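Local atomic coordinates of phosphotriesterase homology protein (PDB entry 1BF6), a protein that hydrolyses phosphorylated glyceryl acetates, and also aromatic acetates and propionates, as a two-zinc metal-dependent hydrolase of the phosphotriesterase family. Residues R60-M69 and E107-L117; N191-I199 and A227-R236. All coordinates share one frame; numbering follows the deposited sequence.

How the contacts relate
Both contacts belong to the outer helical layer of a TIM-barrel fold, on opposite sides of the chain's centre. Their own centres are about 35 Å apart, and they share no element. Contact 1 joins the start of helix 62-72 to the end of helix 97-109 and the turn after it. Contact 2 packs helix 192-200 against the end of helix 218-230 and the loop that follows. Each is partly buried. The chemistry differs sharply. Contact 1 has a buried arginine gripped by two carboxylates, with apolar packing beside it and waters at its margin. Contact 2 is almost wholly aliphatic, and no direct hydrogen bond crosses it.

Contact 1: residues R60-M69 and E107-L117; sequences RNAQFMLDVM and EIEQGIDGTEL
The guanidinium of Arg60 has Ile112 over one face, with CB 3.4 Å above the plane and offset toward the rim. Two carboxylates meet its edge through salt bridges. Glu107 is held end-on: NH1 bonds OE1, and Arg60 NH2 bonds Glu107 OE2 at 2.8 Å. The two planes are turned 52° apart. Asp113 takes the adjoining edge, side-on. Arg60 NE reaches Asp113 OD2 at 2.9 Å, on the syn side but tilted out of the carboxylate plane, while Arg60 NH2 meets OD1 from above that plane. A bend at chi3 (67°) brings the guanidinium within reach of both acids.

Asp113 OD2 also accepts from Ala62 N at 3.0 Å, on its anti side. Next to this bond, Ala62 CB packs on Ile112 CG1 at 3.6 Å. Leu66 CD2 lies 3.8 Å from Leu117 CB. One water bridges Gln63 OE1 and Glu116 OE1.

Glu107 OE1 is also bonded to Thr80, and Arg60 NH1 to the carbonyl of Cys79. The salt-bridge network ties the start of helix 62-72 to helix 97-109 and the type I' turn Ile112-Thr115, beside barrel strand 75-80. The cation probably helps keep both carboxylates ionised, and the bonds in its plane hold the flat group against turning.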
# COMPACT_ATOMS: atom_id res chain seq x y z
N ARG A 60 3.25 -13.71 1.59
CA ARG A 60 4.50 -13.01 1.28
C ARG A 60 5.61 -14.01 0.95
O ARG A 60 5.62 -15.14 1.45
CB ARG A 60 4.92 -12.14 2.48
CG ARG A 60 6.16 -11.25 2.26
CD ARG A 60 6.58 -10.53 3.55
NE ARG A 60 7.07 -11.48 4.55
CZ ARG A 60 6.94 -11.35 5.87
NH1 ARG A 60 6.35 -10.28 6.39
NH2 ARG A 60 7.35 -12.32 6.66
N ASN A 61 6.55 -13.57 0.12
CA ASN A 61 7.68 -14.39 -0.28
C ASN A 61 8.88 -13.48 -0.43
O ASN A 61 9.12 -12.92 -1.51
CB ASN A 61 7.38 -15.09 -1.60
CG ASN A 61 8.36 -16.20 -1.91
OD1 ASN A 61 7.95 -17.26 -2.39
ND2 ASN A 61 9.65 -15.98 -1.67
N ALA A 62 9.64 -13.34 0.65
CA ALA A 62 10.82 -12.49 0.67
C ALA A 62 11.85 -12.84 -0.41
O ALA A 62 12.40 -11.95 -1.05
CB ALA A 62 11.48 -12.52 2.06
N GLN A 63 12.09 -14.13 -0.63
CA GLN A 63 13.07 -14.55 -1.62
C GLN A 63 12.68 -14.09 -3.03
O GLN A 63 13.51 -13.60 -3.78
CB GLN A 63 13.27 -16.06 -1.59
CG GLN A 63 14.48 -16.50 -2.36
CD GLN A 63 15.75 -15.85 -1.85
OE1 GLN A 63 16.12 -16.01 -0.69
NE2 GLN A 63 16.41 -15.08 -2.71
N PHE A 64 11.39 -14.21 -3.33
CA PHE A 64 10.83 -13.81 -4.62
C PHE A 64 11.09 -12.33 -4.84
O PHE A 64 11.44 -11.92 -5.95
CB PHE A 64 9.32 -14.07 -4.60
CG PHE A 64 8.64 -13.86 -5.92
CD1 PHE A 64 8.26 -12.58 -6.33
CD2 PHE A 64 8.30 -14.95 -6.72
CE1 PHE A 64 7.56 -12.40 -7.52
CE2 PHE A 64 7.60 -14.78 -7.91
CZ PHE A 64 7.22 -13.51 -8.30
N MET A 65 10.90 -11.54 -3.79
CA MET A 65 11.12 -10.09 -3.87
C MET A 65 12.61 -9.77 -4.02
O MET A 65 12.97 -8.87 -4.77
CB MET A 65 10.51 -9.38 -2.65
CG MET A 65 8.99 -9.55 -2.54
SD MET A 65 8.18 -8.54 -1.30
CE MET A 65 8.59 -9.45 0.21
N LEU A 66 13.46 -10.52 -3.32
CA LEU A 66 14.91 -10.33 -3.40
C LEU A 66 15.36 -10.63 -4.82
O LEU A 66 16.24 -9.95 -5.37
CB LEU A 66 15.64 -11.29 -2.45
CG LEU A 66 15.67 -10.95 -0.95
CD1 LEU A 66 16.27 -12.12 -0.18
CD2 LEU A 66 16.47 -9.67 -0.71
N ASP A 67 14.78 -11.68 -5.40
CA ASP A 67 15.10 -12.11 -6.76
C ASP A 67 14.66 -11.08 -7.79
O ASP A 67 15.41 -10.78 -8.72
CB ASP A 67 14.47 -13.47 -7.07
CG ASP A 67 15.11 -14.61 -6.28
OD1 ASP A 67 16.17 -14.41 -5.66
OD2 ASP A 67 14.53 -15.71 -6.28
N VAL A 68 13.44 -10.54 -7.63
CA VAL A 68 12.92 -9.53 -8.55
C VAL A 68 13.87 -8.33 -8.56
O VAL A 68 14.23 -7.84 -9.62
CB VAL A 68 11.48 -9.07 -8.17
CG1 VAL A 68 11.12 -7.79 -8.91
CG2 VAL A 68 10.48 -10.16 -8.52
N MET A 69 14.31 -7.90 -7.38
CA MET A 69 15.25 -6.77 -7.25
C MET A 69 16.58 -7.05 -7.95
O MET A 69 17.15 -6.18 -8.61
CB MET A 69 15.52 -6.45 -5.78
CG MET A 69 14.35 -5.84 -5.03
SD MET A 69 14.90 -5.03 -3.47
CE MET A 69 14.72 -6.39 -2.33
N GLU A 107 10.46 -8.57 12.52
CA GLU A 107 10.44 -8.66 11.07
C GLU A 107 11.11 -7.41 10.48
O GLU A 107 11.75 -7.48 9.43
CB GLU A 107 9.01 -8.84 10.55
CG GLU A 107 8.48 -10.27 10.79
CD GLU A 107 7.44 -10.74 9.77
OE1 GLU A 107 6.57 -9.94 9.37
OE2 GLU A 107 7.49 -11.92 9.38
N ILE A 108 11.02 -6.31 11.23
CA ILE A 108 11.62 -5.02 10.85
C ILE A 108 13.12 -5.01 11.17
O ILE A 108 13.94 -4.58 10.35
CB ILE A 108 10.94 -3.86 11.62
CG1 ILE A 108 9.57 -3.56 11.02
CG2 ILE A 108 11.84 -2.61 11.66
CD1 ILE A 108 8.73 -2.65 11.87
N GLU A 109 13.48 -5.55 12.34
CA GLU A 109 14.86 -5.55 12.83
C GLU A 109 15.76 -6.69 12.40
O GLU A 109 16.93 -6.47 12.12
CB GLU A 109 14.90 -5.44 14.37
CG GLU A 109 14.12 -4.27 14.97
CD GLU A 109 14.85 -2.94 14.84
OE1 GLU A 109 15.67 -2.77 13.92
OE2 GLU A 109 14.60 -2.04 15.67
N GLN A 110 15.25 -7.92 12.39
CA GLN A 110 16.07 -9.08 12.02
C GLN A 110 15.92 -9.58 10.59
O GLN A 110 16.90 -9.91 9.94
CB GLN A 110 15.81 -10.25 12.98
CG GLN A 110 15.81 -9.89 14.46
CD GLN A 110 17.05 -9.13 14.89
OE1 GLN A 110 18.18 -9.47 14.51
NE2 GLN A 110 16.85 -8.08 15.68
N GLY A 111 14.68 -9.71 10.13
CA GLY A 111 14.46 -10.20 8.77
C GLY A 111 13.13 -10.91 8.60
O GLY A 111 12.40 -11.18 9.56
N ILE A 112 12.79 -11.17 7.34
CA ILE A 112 11.54 -11.85 7.03
C ILE A 112 11.76 -13.12 6.22
O ILE A 112 12.72 -13.24 5.45
CB ILE A 112 10.54 -10.93 6.28
CG1 ILE A 112 11.16 -10.37 4.99
CG2 ILE A 112 10.01 -9.84 7.20
CD1 ILE A 112 10.15 -9.67 4.11
N ASP A 113 10.89 -14.10 6.47
CA ASP A 113 10.91 -15.38 5.78
C ASP A 113 12.26 -16.09 5.71
O ASP A 113 12.56 -16.78 4.72
CB ASP A 113 10.29 -15.24 4.38
CG ASP A 113 8.93 -14.54 4.41
OD1 ASP A 113 8.13 -14.82 5.33
OD2 ASP A 113 8.66 -13.71 3.51
N GLY A 114 13.07 -15.93 6.75
CA GLY A 114 14.36 -16.59 6.80
C GLY A 114 15.43 -16.01 5.90
O GLY A 114 16.47 -16.63 5.70
N THR A 115 15.20 -14.81 5.37
CA THR A 115 16.16 -14.16 4.49
C THR A 115 16.79 -12.95 5.16
O THR A 115 16.40 -12.55 6.26
CB THR A 115 15.50 -13.68 3.15
OG1 THR A 115 14.63 -12.58 3.41
CG2 THR A 115 14.70 -14.80 2.50
N GLU A 116 17.71 -12.32 4.44
CA GLU A 116 18.41 -11.12 4.89
C GLU A 116 17.52 -9.88 4.72
O GLU A 116 17.81 -8.83 5.30
CB GLU A 116 19.71 -10.96 4.10
CG GLU A 116 19.53 -10.66 2.58
CD GLU A 116 19.52 -11.90 1.67
OE1 GLU A 116 19.22 -13.03 2.14
OE2 GLU A 116 19.81 -11.73 0.46
N LEU A 117 16.45 -9.99 3.94
CA LEU A 117 15.53 -8.86 3.72
C LEU A 117 14.75 -8.55 5.01
O LEU A 117 14.34 -9.47 5.73
CB LEU A 117 14.55 -9.18 2.57
CG LEU A 117 13.55 -8.10 2.12
CD1 LEU A 117 14.31 -6.83 1.70
CD2 LEU A 117 12.69 -8.59 0.97
O HOH W 1 5.63 -15.57 4.10
O HOH W 2 19.10 -13.36 -2.43
O HOH W 3 18.14 -15.20 0.80

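Contact 2: residues N191-I199 and A227-R236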
# COMPACT_ATOMS: atom_id res chain seq x y z
N ASN A 191 -15.36 10.15 -1.80
CA ASN A 191 -14.86 10.15 -0.42
C ASN A 191 -14.14 11.45 -0.02
O ASN A 191 -13.33 11.45 0.91
CB ASN A 191 -13.90 8.95 -0.35
CG ASN A 191 -13.64 8.45 1.07
OD1 ASN A 191 -12.61 7.83 1.32
ND2 ASN A 191 -14.59 8.67 1.98
N LEU A 192 -14.46 12.56 -0.68
CA LEU A 192 -13.79 13.83 -0.38
C LEU A 192 -13.88 14.31 1.06
O LEU A 192 -12.87 14.68 1.65
CB LEU A 192 -14.25 14.93 -1.34
CG LEU A 192 -13.35 16.16 -1.39
CD1 LEU A 192 -11.92 15.76 -1.75
CD2 LEU A 192 -13.90 17.16 -2.40
N ASP A 193 -15.07 14.28 1.65
CA ASP A 193 -15.23 14.75 3.02
C ASP A 193 -14.29 14.04 3.97
O ASP A 193 -13.51 14.70 4.66
CB ASP A 193 -16.67 14.61 3.49
CG ASP A 193 -17.61 15.53 2.74
OD1 ASP A 193 -17.21 16.69 2.47
OD2 ASP A 193 -18.73 15.10 2.41
N ASN A 194 -14.31 12.71 3.95
CA ASN A 194 -13.43 11.93 4.81
C ASN A 194 -11.96 12.21 4.51
O ASN A 194 -11.15 12.33 5.42
CB ASN A 194 -13.70 10.44 4.65
CG ASN A 194 -14.98 9.97 5.32
OD1 ASN A 194 -15.45 8.86 5.05
ND2 ASN A 194 -15.56 10.80 6.19
N ILE A 195 -11.60 12.28 3.23
CA ILE A 195 -10.21 12.52 2.84
C ILE A 195 -9.69 13.85 3.39
O ILE A 195 -8.57 13.91 3.90
CB ILE A 195 -10.03 12.43 1.29
CG1 ILE A 195 -10.14 10.97 0.84
CG2 ILE A 195 -8.67 12.98 0.87
CD1 ILE A 195 -10.10 10.81 -0.65
N LEU A 196 -10.51 14.90 3.30
CA LEU A 196 -10.11 16.22 3.79
C LEU A 196 -9.88 16.18 5.30
O LEU A 196 -8.92 16.77 5.82
CB LEU A 196 -11.18 17.26 3.43
CG LEU A 196 -11.30 17.55 1.93
CD1 LEU A 196 -12.47 18.48 1.68
CD2 LEU A 196 -10.00 18.14 1.40
N LYS A 197 -10.74 15.44 6.00
CA LYS A 197 -10.62 15.29 7.45
C LYS A 197 -9.37 14.52 7.81
O LYS A 197 -8.62 14.93 8.71
CB LYS A 197 -11.88 14.62 8.02
CG LYS A 197 -13.10 15.53 7.94
CD LYS A 197 -14.38 14.86 8.40
CE LYS A 197 -15.56 15.81 8.27
NZ LYS A 197 -16.83 15.13 8.63
N MET A 198 -9.08 13.45 7.08
CA MET A 198 -7.89 12.65 7.34
C MET A 198 -6.63 13.48 7.15
O MET A 198 -5.71 13.42 7.97
CB MET A 198 -7.85 11.39 6.46
CG MET A 198 -8.94 10.39 6.78
SD MET A 198 -8.81 8.87 5.84
CE MET A 198 -9.86 9.24 4.47
N ILE A 199 -6.59 14.25 6.06
CA ILE A 199 -5.45 15.10 5.79
C ILE A 199 -5.33 16.19 6.89
O ILE A 199 -4.24 16.52 7.32
CB ILE A 199 -5.56 15.75 4.37
CG1 ILE A 199 -5.39 14.67 3.30
CG2 ILE A 199 -4.52 16.88 4.21
CD1 ILE A 199 -5.62 15.16 1.86
N ALA A 227 -9.69 18.21 -6.65
CA ALA A 227 -10.20 18.87 -5.45
C ALA A 227 -9.04 19.08 -4.47
O ALA A 227 -8.93 20.14 -3.84
CB ALA A 227 -11.30 18.02 -4.80
N LEU A 228 -8.15 18.09 -4.38
CA LEU A 228 -6.99 18.17 -3.50
C LEU A 228 -5.97 19.18 -4.03
O LEU A 228 -5.44 19.99 -3.27
CB LEU A 228 -6.38 16.77 -3.33
CG LEU A 228 -7.38 15.78 -2.71
CD1 LEU A 228 -6.74 14.41 -2.56
CD2 LEU A 228 -7.91 16.30 -1.38
N ARG A 229 -5.74 19.15 -5.33
CA ARG A 229 -4.82 20.10 -5.95
C ARG A 229 -5.33 21.54 -5.77
O ARG A 229 -4.55 22.44 -5.44
CB ARG A 229 -4.70 19.79 -7.45
CG ARG A 229 -3.81 20.76 -8.19
CD ARG A 229 -3.81 20.45 -9.67
NE ARG A 229 -2.94 21.37 -10.40
CZ ARG A 229 -3.36 22.16 -11.37
NH1 ARG A 229 -4.64 22.15 -11.74
NH2 ARG A 229 -2.50 22.97 -11.98
N ASP A 230 -6.64 21.74 -5.94
CA ASP A 230 -7.25 23.06 -5.80
C ASP A 230 -7.11 23.63 -4.38
O ASP A 230 -7.15 24.85 -4.19
CB ASP A 230 -8.74 23.03 -6.13
CG ASP A 230 -9.02 22.69 -7.59
OD1 ASP A 230 -8.17 22.95 -8.47
OD2 ASP A 230 -10.12 22.15 -7.83
N ARG A 231 -6.97 22.75 -3.40
CA ARG A 231 -6.85 23.17 -2.01
C ARG A 231 -5.40 23.14 -1.51
O ARG A 231 -5.13 23.34 -0.32
CB ARG A 231 -7.74 22.28 -1.13
CG ARG A 231 -9.22 22.47 -1.39
CD ARG A 231 -10.02 21.29 -0.85
NE ARG A 231 -11.46 21.50 -0.95
CZ ARG A 231 -12.18 21.40 -2.07
NH1 ARG A 231 -11.60 21.09 -3.23
NH2 ARG A 231 -13.49 21.59 -2.02
N GLY A 232 -4.47 22.91 -2.44
CA GLY A 232 -3.06 22.85 -2.12
C GLY A 232 -2.68 21.69 -1.21
O GLY A 232 -1.72 21.79 -0.44
N LEU A 233 -3.40 20.57 -1.36
CA LEU A 233 -3.19 19.38 -0.52
C LEU A 233 -2.42 18.21 -1.16
O LEU A 233 -2.33 17.13 -0.57
CB LEU A 233 -4.55 18.90 0.02
CG LEU A 233 -5.41 19.94 0.76
CD1 LEU A 233 -6.78 19.41 1.05
CD2 LEU A 233 -4.72 20.40 2.04
N LEU A 234 -1.85 18.41 -2.34
CA LEU A 234 -1.11 17.33 -3.01
C LEU A 234 0.08 16.76 -2.25
O LEU A 234 0.51 15.64 -2.53
CB LEU A 234 -0.66 17.74 -4.42
CG LEU A 234 -1.73 18.02 -5.48
CD1 LEU A 234 -1.03 18.27 -6.82
CD2 LEU A 234 -2.68 16.85 -5.62
N ASN A 235 0.63 17.51 -1.30
CA ASN A 235 1.76 17.00 -0.53
C ASN A 235 1.37 15.90 0.48
O ASN A 235 2.22 15.41 1.22
CB ASN A 235 2.53 18.13 0.18
CG ASN A 235 1.69 18.86 1.22
OD1 ASN A 235 0.45 18.78 1.23
ND2 ASN A 235 2.37 19.61 2.09
N ARG A 236 0.09 15.50 0.49
CA ARG A 236 -0.38 14.44 1.39
C ARG A 236 -1.00 13.26 0.63
O ARG A 236 -1.51 12.33 1.25
CB ARG A 236 -1.39 15.00 2.40
CG ARG A 236 -0.76 15.82 3.52
CD ARG A 236 0.30 15.03 4.25
NE ARG A 236 0.93 15.84 5.30
CZ ARG A 236 2.07 16.51 5.16
NH1 ARG A 236 2.75 16.48 4.02
NH2 ARG A 236 2.50 17.28 6.16
O HOH W 4 -2.10 15.72 6.50
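Leu228 projects from helix 218-230 as a knob into a hole formed by Leu192, Ile195, Leu196 and Ile199. Leu228 CD2 does most of the touching and comes 3.9 Å from Leu196 CD2. Beside it, Leu192 CD2 rests on Ala227 CB at 3.6 Å. Leu196 CD2 meets Leu233 CD1 at 3.5 Å, a tight methyl pair whose side chains cross at about a right angle.

Ile199 closes the far end. With CG1 beside the backbone N (chi1 -69°), CG2 is sent to Arg236 and Leu233, and CD1 is left for Leu228. Ile199 CG2 lies 4.0 Å from Arg236 CG. Cutting this residue back to an alanine would probably open a gap between Leu228, Leu233 and the aliphatic part of Arg236.

Farther out, Arg231 passes its CD across Leu196 CD2. Arg231 NH1 bonds Ala227 O at 2.9 Å, tying the extended chain back to the last turn of the helix it follows. Gly232, with positive phi, ends that helix in a Schellman motif: Leu233 N bonds Leu228 O, and Gly232 N bonds Arg229 O. The turn brings Leu233 back to the interface. Ile195 and Leu228 also touch Phe207 of strand 204-207. Neighbouring helices packed over the strand between them are characteristic of the TIM barrel.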